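Local coordinates for protein metazoan TIR-STING fusion (Crassostrea gigas, PDB 6WT6) that joins a TIR domain to a STING ligand-binding domain in a single chain, so belonging to both of these protein families, at residues Ser21-Arg26 and Val30-Ile35; Leu106-Asp111 and Val118-Val123. All coordinates share one frame; numbering follows the deposited sequence.

In the fold
Both contacts belong to the TIR part of the fusion, a parallel sheet with helices packed against it, and both reach that sheet. Contact 1 lays the chain's first modelled residues over the beginning of strand 31-36, which lies between strands 60-62 and 84-91. Contact 2 sits at strand 120-124, outermost on the other side of 84-91. The contacts follow one another along the chain, their centres 16 Å apart and their nearest atoms about 6 Å apart, so they do not touch. Contact 1 is at the surface, its centre 29 Å from the centre of the chain; contact 2 is buried, at 19 Å, close to the second subunit.

Contact 1. Residues Ser21-Arg26 and Val30-Ile35; sequences SVPVLR and VYHAFI
A polar and apolar surface contact around His32 holds the N-terminal segment against the start of strand 31-36, an inner strand of the parallel TIR-domain sheet. The ring of His32 reaches out to residues 22-25, and Val22, Pro23 and Leu25 make its surroundings there. Its NE2 donates to Pro23 O at 2.9 Å, with an N-H...O angle of 155°; the oxygen sits a little out of the imidazole plane, and the donor is likewise slightly tilted from the carbonyl plane. The same proline meets the ring with its side chain: Pro23 CG lies in plane at the edge, 3.6 Å from His32 CD2. From Leu25 comes a CH-pi contact, CD2 standing over one face 4.0 Å from the ring centroid. Val22 CG1 closes in obliquely, its side chain crossing that of His32 at about a right angle.

The first torsion of His32 (chi1 -71°) sets CG beside the backbone N and opposite the carbonyl carbon, which turns the ring toward residues 22-25. The other ring nitrogen, ND1, is hydrogen-bonded to Thr59 N, and Phe58 packs edge-to-face with the imidazole. Bonds at both nitrogens should fix the rotation of this buried ring.

Leu25 divides its two methyls between side chain and backbone. While CD2 covers the imidazole, CD1 rests on the main chain leading into the strand, 3.5 Å from Val30 C and 3.6 Å from Tyr31 C.

Contact 2. Residues Leu106-Asp111 and Val118-Val123; sequences LMAVDD and VCLVPV
Leu120 meets Ala108 and Val109 without any aromatic ring or other flat side chain in the contact; the flat group that Leu120 meets is the peptide linking Ala108 to Val109. CD2 and CD1 of Leu120 come from the same side of that peptide: CD2 stands over its carbonyl oxygen, 4.0 Å from Ala108 O, and CD1 lies out past the Val109 rim. No hydrogen bond crosses between the segments, so this is apolar packing, with the leucine as its single contributor from 118-123.

The two branches of Leu120 go to different residues. CD2 also touches the methyl of Ala108, 4.1 Å from CB, whereas CD1 takes Val109, lying 4.0 Å from CG2 and 4.2 Å from CA. Val109 has its side chain directed away from the strand, yet with CG1 anti to the backbone N (chi1 178°), CG2 falls beside the N, where it meets the leucine. The two side chains cross at about a right angle. In Leu120, chi2 172° sends CD1 out anti to CA, toward Val109, with CD2 branching off toward Ala108. The helix end is only weakly bonded: Val109 N to Leu106 O is a weak 3.2 Å bond. Close by, Leu106 O accepts a hydrogen bond from Arg308 of the second subunit.

The contact joins the end of helix 104-108 to the start of strand 120-124 within a beta-alpha-beta crossover, which leaves strand 84-91 through helices 93-97, 104-108 and 113-119. Pro136 and Leu137 cover Val109, while Ala108 packs on Val87 and Leu120 on Leu89 of strand 84-91.

Contact 1. Residues Ser21-Arg26 and Val30-Ile35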
ATOM      1  N   SER A  21     -32.518 -18.934  -4.697  1.00 47.28           N
ATOM      2  CA  SER A  21     -31.467 -19.939  -4.815  1.00 49.88           C
ATOM      3  C   SER A  21     -30.239 -19.355  -5.509  1.00 50.47           C
ATOM      4  O   SER A  21     -29.201 -19.154  -4.877  1.00 55.93           O
ATOM      5  CB  SER A  21     -31.980 -21.163  -5.575  1.00 53.76           C
ATOM      6  OG  SER A  21     -31.062 -22.240  -5.508  1.00 56.11           O
ATOM      7  N   VAL A  22     -30.356 -19.079  -6.804  1.00 48.77           N
ATOM      8  CA  VAL A  22     -29.279 -18.468  -7.577  1.00 49.27           C
ATOM      9  C   VAL A  22     -29.364 -16.957  -7.384  1.00 48.37           C
ATOM     10  O   VAL A  22     -30.401 -16.361  -7.717  1.00 47.09           O
ATOM     11  CB  VAL A  22     -29.371 -18.838  -9.062  1.00 52.55           C
ATOM     12  CG1 VAL A  22     -28.357 -18.042  -9.869  1.00 47.24           C
ATOM     13  CG2 VAL A  22     -29.154 -20.337  -9.256  1.00 46.50           C
ATOM     14  N   PRO A  23     -28.325 -16.308  -6.866  1.00 47.35           N
ATOM     15  CA  PRO A  23     -28.434 -14.887  -6.527  1.00 49.51           C
ATOM     16  C   PRO A  23     -28.377 -13.984  -7.748  1.00 53.65           C
ATOM     17  O   PRO A  23     -27.810 -14.325  -8.788  1.00 56.41           O
ATOM     18  CB  PRO A  23     -27.220 -14.655  -5.621  1.00 47.24           C
ATOM     19  CG  PRO A  23     -26.217 -15.639  -6.106  1.00 45.26           C
ATOM     20  CD  PRO A  23     -27.003 -16.860  -6.522  1.00 47.15           C
ATOM     21  N   VAL A  24     -28.985 -12.810  -7.601  1.00 51.55           N
ATOM     22  CA  VAL A  24     -28.908 -11.771  -8.619  1.00 50.37           C
ATOM     23  C   VAL A  24     -27.603 -11.008  -8.433  1.00 53.34           C
ATOM     24  O   VAL A  24     -27.212 -10.683  -7.304  1.00 55.59           O
ATOM     25  CB  VAL A  24     -30.129 -10.840  -8.530  1.00 42.58           C
ATOM     26  CG1 VAL A  24     -30.270 -10.013  -9.798  1.00 40.45           C
ATOM     27  CG2 VAL A  24     -31.381 -11.654  -8.285  1.00 40.77           C
ATOM     28  N   LEU A  25     -26.917 -10.724  -9.535  1.00 53.47           N
ATOM     29  CA  LEU A  25     -25.565 -10.188  -9.468  1.00 54.68           C
ATOM     30  C   LEU A  25     -25.562  -8.663  -9.468  1.00 60.53           C
ATOM     31  O   LEU A  25     -26.439  -8.018 -10.047  1.00 63.35           O
ATOM     32  CB  LEU A  25     -24.727 -10.713 -10.633  1.00 53.51           C
ATOM     33  CG  LEU A  25     -24.470 -12.220 -10.598  1.00 54.18           C
ATOM     34  CD1 LEU A  25     -23.645 -12.649 -11.802  1.00 55.12           C
ATOM     35  CD2 LEU A  25     -23.787 -12.624  -9.293  1.00 51.51           C
ATOM     36  N   ARG A  26     -24.540  -8.096  -8.825  1.00 65.25           N
ATOM     37  CA  ARG A  26     -24.436  -6.657  -8.597  1.00 68.77           C
ATOM     38  C   ARG A  26     -24.007  -5.918  -9.861  1.00 69.97           C
ATOM     39  O   ARG A  26     -24.127  -6.446 -10.969  1.00 72.62           O
ATOM     40  CB  ARG A  26     -23.451  -6.384  -7.455  1.00 73.06           C
ATOM     41  CG  ARG A  26     -23.705  -5.108  -6.655  1.00 76.50           C
ATOM     42  CD  ARG A  26     -22.614  -4.905  -5.612  1.00 78.01           C
ATOM     43  NE  ARG A  26     -21.290  -5.206  -6.153  1.00 80.67           N
ATOM     44  CZ  ARG A  26     -20.167  -5.208  -5.440  1.00 80.67           C
ATOM     45  NH1 ARG A  26     -20.199  -4.921  -4.145  1.00 82.00           N
ATOM     46  NH2 ARG A  26     -19.010  -5.497  -6.020  1.00 78.43           N
ATOM     47  N   VAL A  30     -20.855 -10.146 -13.459  1.00 52.53           N
ATOM     48  CA  VAL A  30     -21.598 -10.732 -14.571  1.00 52.92           C
ATOM     49  C   VAL A  30     -21.448 -12.248 -14.518  1.00 52.11           C
ATOM     50  O   VAL A  30     -22.092 -12.975 -15.281  1.00 52.36           O
ATOM     51  CB  VAL A  30     -21.130 -10.176 -15.929  1.00 52.61           C
ATOM     52  CG1 VAL A  30     -21.296  -8.662 -15.981  1.00 52.03           C
ATOM     53  CG2 VAL A  30     -19.692 -10.565 -16.199  1.00 49.30           C
ATOM     54  N   TYR A  31     -20.594 -12.733 -13.619  1.00 49.67           N
ATOM     55  CA  TYR A  31     -20.433 -14.158 -13.368  1.00 49.27           C
ATOM     56  C   TYR A  31     -20.574 -14.432 -11.879  1.00 46.26           C
ATOM     57  O   TYR A  31     -20.172 -13.618 -11.045  1.00 41.71           O
ATOM     58  CB  TYR A  31     -19.069 -14.689 -13.838  1.00 47.32           C
ATOM     59  CG  TYR A  31     -18.680 -14.311 -15.246  1.00 46.45           C
ATOM     60  CD1 TYR A  31     -19.328 -14.866 -16.339  1.00 45.70           C
ATOM     61  CD2 TYR A  31     -17.642 -13.418 -15.481  1.00 46.68           C
ATOM     62  CE1 TYR A  31     -18.967 -14.529 -17.632  1.00 44.89           C
ATOM     63  CE2 TYR A  31     -17.272 -13.076 -16.768  1.00 48.38           C
ATOM     64  CZ  TYR A  31     -17.939 -13.633 -17.840  1.00 50.58           C
ATOM     65  OH  TYR A  31     -17.571 -13.290 -19.122  1.00 57.83           O
ATOM     66  N   HIS A  32     -21.142 -15.597 -11.554  1.00 48.88           N
ATOM     67  CA  HIS A  32     -21.159 -16.043 -10.165  1.00 50.90           C
ATOM     68  C   HIS A  32     -19.777 -16.496  -9.713  1.00 51.48           C
ATOM     69  O   HIS A  32     -19.386 -16.259  -8.565  1.00 53.96           O
ATOM     70  CB  HIS A  32     -22.173 -17.173  -9.977  1.00 54.69           C
ATOM     71  CG  HIS A  32     -23.601 -16.732 -10.074  1.00 57.47           C
ATOM     72  ND1 HIS A  32     -24.285 -16.684 -11.270  1.00 59.35           N
ATOM     73  CD2 HIS A  32     -24.472 -16.318  -9.125  1.00 57.34           C
ATOM     74  CE1 HIS A  32     -25.516 -16.258 -11.053  1.00 59.01           C
ATOM     75  NE2 HIS A  32     -25.656 -16.029  -9.760  1.00 58.60           N
ATOM     76  N   ALA A  33     -19.026 -17.154 -10.592  1.00 48.62           N
ATOM     77  CA  ALA A  33     -17.736 -17.699 -10.202  1.00 47.24           C
ATOM     78  C   ALA A  33     -16.775 -17.691 -11.381  1.00 48.22           C
ATOM     79  O   ALA A  33     -17.155 -18.017 -12.508  1.00 51.64           O
ATOM     80  CB  ALA A  33     -17.876 -19.123  -9.654  1.00 46.89           C
ATOM     81  N   PHE A  34     -15.533 -17.305 -11.110  1.00 47.14           N
ATOM     82  CA  PHE A  34     -14.432 -17.486 -12.042  1.00 51.48           C
ATOM     83  C   PHE A  34     -13.640 -18.709 -11.610  1.00 50.86           C
ATOM     84  O   PHE A  34     -13.216 -18.804 -10.455  1.00 47.71           O
ATOM     85  CB  PHE A  34     -13.520 -16.258 -12.087  1.00 55.55           C
ATOM     86  CG  PHE A  34     -12.266 -16.461 -12.898  1.00 56.26           C
ATOM     87  CD1 PHE A  34     -12.315 -16.476 -14.284  1.00 60.24           C
ATOM     88  CD2 PHE A  34     -11.038 -16.628 -12.278  1.00 56.09           C
ATOM     89  CE1 PHE A  34     -11.163 -16.659 -15.034  1.00 59.14           C
ATOM     90  CE2 PHE A  34      -9.882 -16.812 -13.024  1.00 57.24           C
ATOM     91  CZ  PHE A  34      -9.948 -16.827 -14.404  1.00 58.28           C
ATOM     92  N   ILE A  35     -13.457 -19.644 -12.534  1.00 54.32           N
ATOM     93  CA  ILE A  35     -12.705 -20.863 -12.274  1.00 59.21           C
ATOM     94  C   ILE A  35     -11.263 -20.623 -12.709  1.00 62.01           C
ATOM     95  O   ILE A  35     -10.964 -20.565 -13.904  1.00 64.08           O
ATOM     96  CB  ILE A  35     -13.327 -22.066 -12.993  1.00 61.16           C
ATOM     97  CG1 ILE A  35     -14.713 -22.352 -12.416  1.00 61.41           C
ATOM     98  CG2 ILE A  35     -12.433 -23.290 -12.875  1.00 63.36           C
ATOM     99  CD1 ILE A  35     -15.423 -23.505 -13.068  1.00 62.66           C
TER

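Contact 2. Residues Leu106-Asp111 and Val118-Val123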
ATOM      1  N   LEU A 106      -2.187 -16.037  -7.288  1.00 56.50           N
ATOM      2  CA  LEU A 106      -1.985 -14.968  -6.317  1.00 53.52           C
ATOM      3  C   LEU A 106      -2.683 -13.678  -6.723  1.00 51.75           C
ATOM      4  O   LEU A 106      -2.924 -12.824  -5.864  1.00 51.16           O
ATOM      5  CB  LEU A 106      -0.491 -14.709  -6.115  1.00 53.67           C
ATOM      6  CG  LEU A 106       0.329 -15.917  -5.657  1.00 57.04           C
ATOM      7  CD1 LEU A 106       1.774 -15.524  -5.404  1.00 55.62           C
ATOM      8  CD2 LEU A 106      -0.289 -16.540  -4.415  1.00 60.41           C
ATOM      9  N   MET A 107      -3.011 -13.519  -8.007  1.00 51.82           N
ATOM     10  CA  MET A 107      -3.776 -12.351  -8.430  1.00 51.84           C
ATOM     11  C   MET A 107      -5.173 -12.349  -7.828  1.00 50.35           C
ATOM     12  O   MET A 107      -5.736 -11.279  -7.578  1.00 49.87           O
ATOM     13  CB  MET A 107      -3.863 -12.297  -9.955  1.00 53.04           C
ATOM     14  CG  MET A 107      -2.534 -12.096 -10.647  1.00 54.90           C
ATOM     15  SD  MET A 107      -2.677 -12.020 -12.443  1.00 56.10           S
ATOM     16  CE  MET A 107      -0.945 -11.950 -12.886  1.00 57.53           C
ATOM     17  N   ALA A 108      -5.748 -13.529  -7.592  1.00 55.61           N
ATOM     18  CA  ALA A 108      -7.062 -13.616  -6.967  1.00 55.40           C
ATOM     19  C   ALA A 108      -7.005 -13.398  -5.463  1.00 52.31           C
ATOM     20  O   ALA A 108      -8.033 -13.082  -4.854  1.00 53.02           O
ATOM     21  CB  ALA A 108      -7.703 -14.970  -7.267  1.00 58.81           C
ATOM     22  N   VAL A 109      -5.835 -13.559  -4.852  1.00 51.22           N
ATOM     23  CA  VAL A 109      -5.705 -13.423  -3.406  1.00 53.66           C
ATOM     24  C   VAL A 109      -5.545 -11.950  -3.059  1.00 55.94           C
ATOM     25  O   VAL A 109      -4.767 -11.229  -3.694  1.00 52.73           O
ATOM     26  CB  VAL A 109      -4.527 -14.266  -2.888  1.00 49.50           C
ATOM     27  CG1 VAL A 109      -4.365 -14.093  -1.385  1.00 51.54           C
ATOM     28  CG2 VAL A 109      -4.746 -15.731  -3.234  1.00 44.97           C
ATOM     29  N   ASP A 110      -6.294 -11.499  -2.057  1.00 61.21           N
ATOM     30  CA  ASP A 110      -6.340 -10.098  -1.670  1.00 63.33           C
ATOM     31  C   ASP A 110      -5.646  -9.888  -0.330  1.00 65.75           C
ATOM     32  O   ASP A 110      -5.495 -10.813   0.473  1.00 68.37           O
ATOM     33  CB  ASP A 110      -7.791  -9.602  -1.595  1.00 66.31           C
ATOM     34  CG  ASP A 110      -7.889  -8.093  -1.454  1.00 65.56           C
ATOM     35  OD1 ASP A 110      -7.543  -7.381  -2.420  1.00 64.86           O
ATOM     36  OD2 ASP A 110      -8.311  -7.619  -0.379  1.00 65.85           O
ATOM     37  N   ASP A 111      -5.225  -8.641  -0.103  1.00 64.93           N
ATOM     38  CA  ASP A 111      -4.539  -8.283   1.137  1.00 66.54           C
ATOM     39  C   ASP A 111      -5.454  -8.406   2.350  1.00 64.25           C
ATOM     40  O   ASP A 111      -4.972  -8.626   3.468  1.00 65.46           O
ATOM     41  CB  ASP A 111      -3.993  -6.859   1.026  1.00 65.89           C
ATOM     42  CG  ASP A 111      -2.943  -6.551   2.071  1.00 70.51           C
ATOM     43  OD1 ASP A 111      -2.528  -7.474   2.802  1.00 74.93           O
ATOM     44  OD2 ASP A 111      -2.529  -5.377   2.158  1.00 70.53           O
ATOM     45  N   VAL A 118     -14.675 -14.138   1.897  1.00 62.99           N
ATOM     46  CA  VAL A 118     -15.952 -13.997   1.206  1.00 65.05           C
ATOM     47  C   VAL A 118     -15.839 -14.468  -0.239  1.00 62.99           C
ATOM     48  O   VAL A 118     -16.666 -15.247  -0.721  1.00 67.85           O
ATOM     49  CB  VAL A 118     -16.444 -12.539   1.286  1.00 64.04           C
ATOM     50  CG1 VAL A 118     -17.690 -12.345   0.431  1.00 64.58           C
ATOM     51  CG2 VAL A 118     -16.724 -12.150   2.735  1.00 63.01           C
ATOM     52  N   CYS A 119     -14.802 -14.024  -0.943  1.00 58.03           N
ATOM     53  CA  CYS A 119     -14.629 -14.234  -2.377  1.00 52.81           C
ATOM     54  C   CYS A 119     -14.019 -15.595  -2.711  1.00 54.08           C
ATOM     55  O   CYS A 119     -14.553 -16.325  -3.552  1.00 53.64           O
ATOM     56  CB  CYS A 119     -13.765 -13.111  -2.960  1.00 51.66           C
ATOM     57  SG  CYS A 119     -13.309 -13.309  -4.694  1.00 50.94           S
ATOM     58  N   LEU A 120     -12.899 -15.941  -2.080  1.00 55.10           N
ATOM     59  CA  LEU A 120     -12.138 -17.112  -2.501  1.00 51.76           C
ATOM     60  C   LEU A 120     -12.855 -18.407  -2.142  1.00 53.62           C
ATOM     61  O   LEU A 120     -13.456 -18.535  -1.074  1.00 56.51           O
ATOM     62  CB  LEU A 120     -10.744 -17.093  -1.872  1.00 49.55           C
ATOM     63  CG  LEU A 120      -9.695 -16.206  -2.552  1.00 47.60           C
ATOM     64  CD1 LEU A 120      -8.422 -16.130  -1.723  1.00 48.94           C
ATOM     65  CD2 LEU A 120      -9.380 -16.717  -3.953  1.00 47.39           C
ATOM     66  N   VAL A 121     -12.800 -19.365  -3.061  1.00 53.33           N
ATOM     67  CA  VAL A 121     -13.298 -20.719  -2.840  1.00 53.11           C
ATOM     68  C   VAL A 121     -12.177 -21.687  -3.200  1.00 53.97           C
ATOM     69  O   VAL A 121     -12.094 -22.139  -4.353  1.00 52.01           O
ATOM     70  CB  VAL A 121     -14.569 -20.994  -3.661  1.00 52.54           C
ATOM     71  CG1 VAL A 121     -15.066 -22.414  -3.417  1.00 57.88           C
ATOM     72  CG2 VAL A 121     -15.651 -19.986  -3.313  1.00 50.61           C
ATOM     73  N   PRO A 122     -11.281 -22.014  -2.264  1.00 56.51           N
ATOM     74  CA  PRO A 122     -10.166 -22.926  -2.573  1.00 59.95           C
ATOM     75  C   PRO A 122     -10.652 -24.366  -2.665  1.00 65.01           C
ATOM     76  O   PRO A 122     -11.212 -24.906  -1.708  1.00 68.26           O
ATOM     77  CB  PRO A 122      -9.208 -22.730  -1.389  1.00 62.42           C
ATOM     78  CG  PRO A 122      -9.670 -21.472  -0.699  1.00 59.54           C
ATOM     79  CD  PRO A 122     -11.144 -21.411  -0.931  1.00 57.08           C
ATOM     80  N   VAL A 123     -10.428 -24.992  -3.819  1.00 64.45           N
ATOM     81  CA  VAL A 123     -10.813 -26.378  -4.060  1.00 67.37           C
ATOM     82  C   VAL A 123      -9.538 -27.211  -4.074  1.00 69.64           C
ATOM     83  O   VAL A 123      -8.713 -27.091  -4.989  1.00 66.46           O
ATOM     84  CB  VAL A 123     -11.597 -26.535  -5.368  1.00 65.20           C
ATOM     85  CG1 VAL A 123     -11.967 -27.990  -5.587  1.00 68.18           C
ATOM     86  CG2 VAL A 123     -12.842 -25.672  -5.336  1.00 61.83           C
TER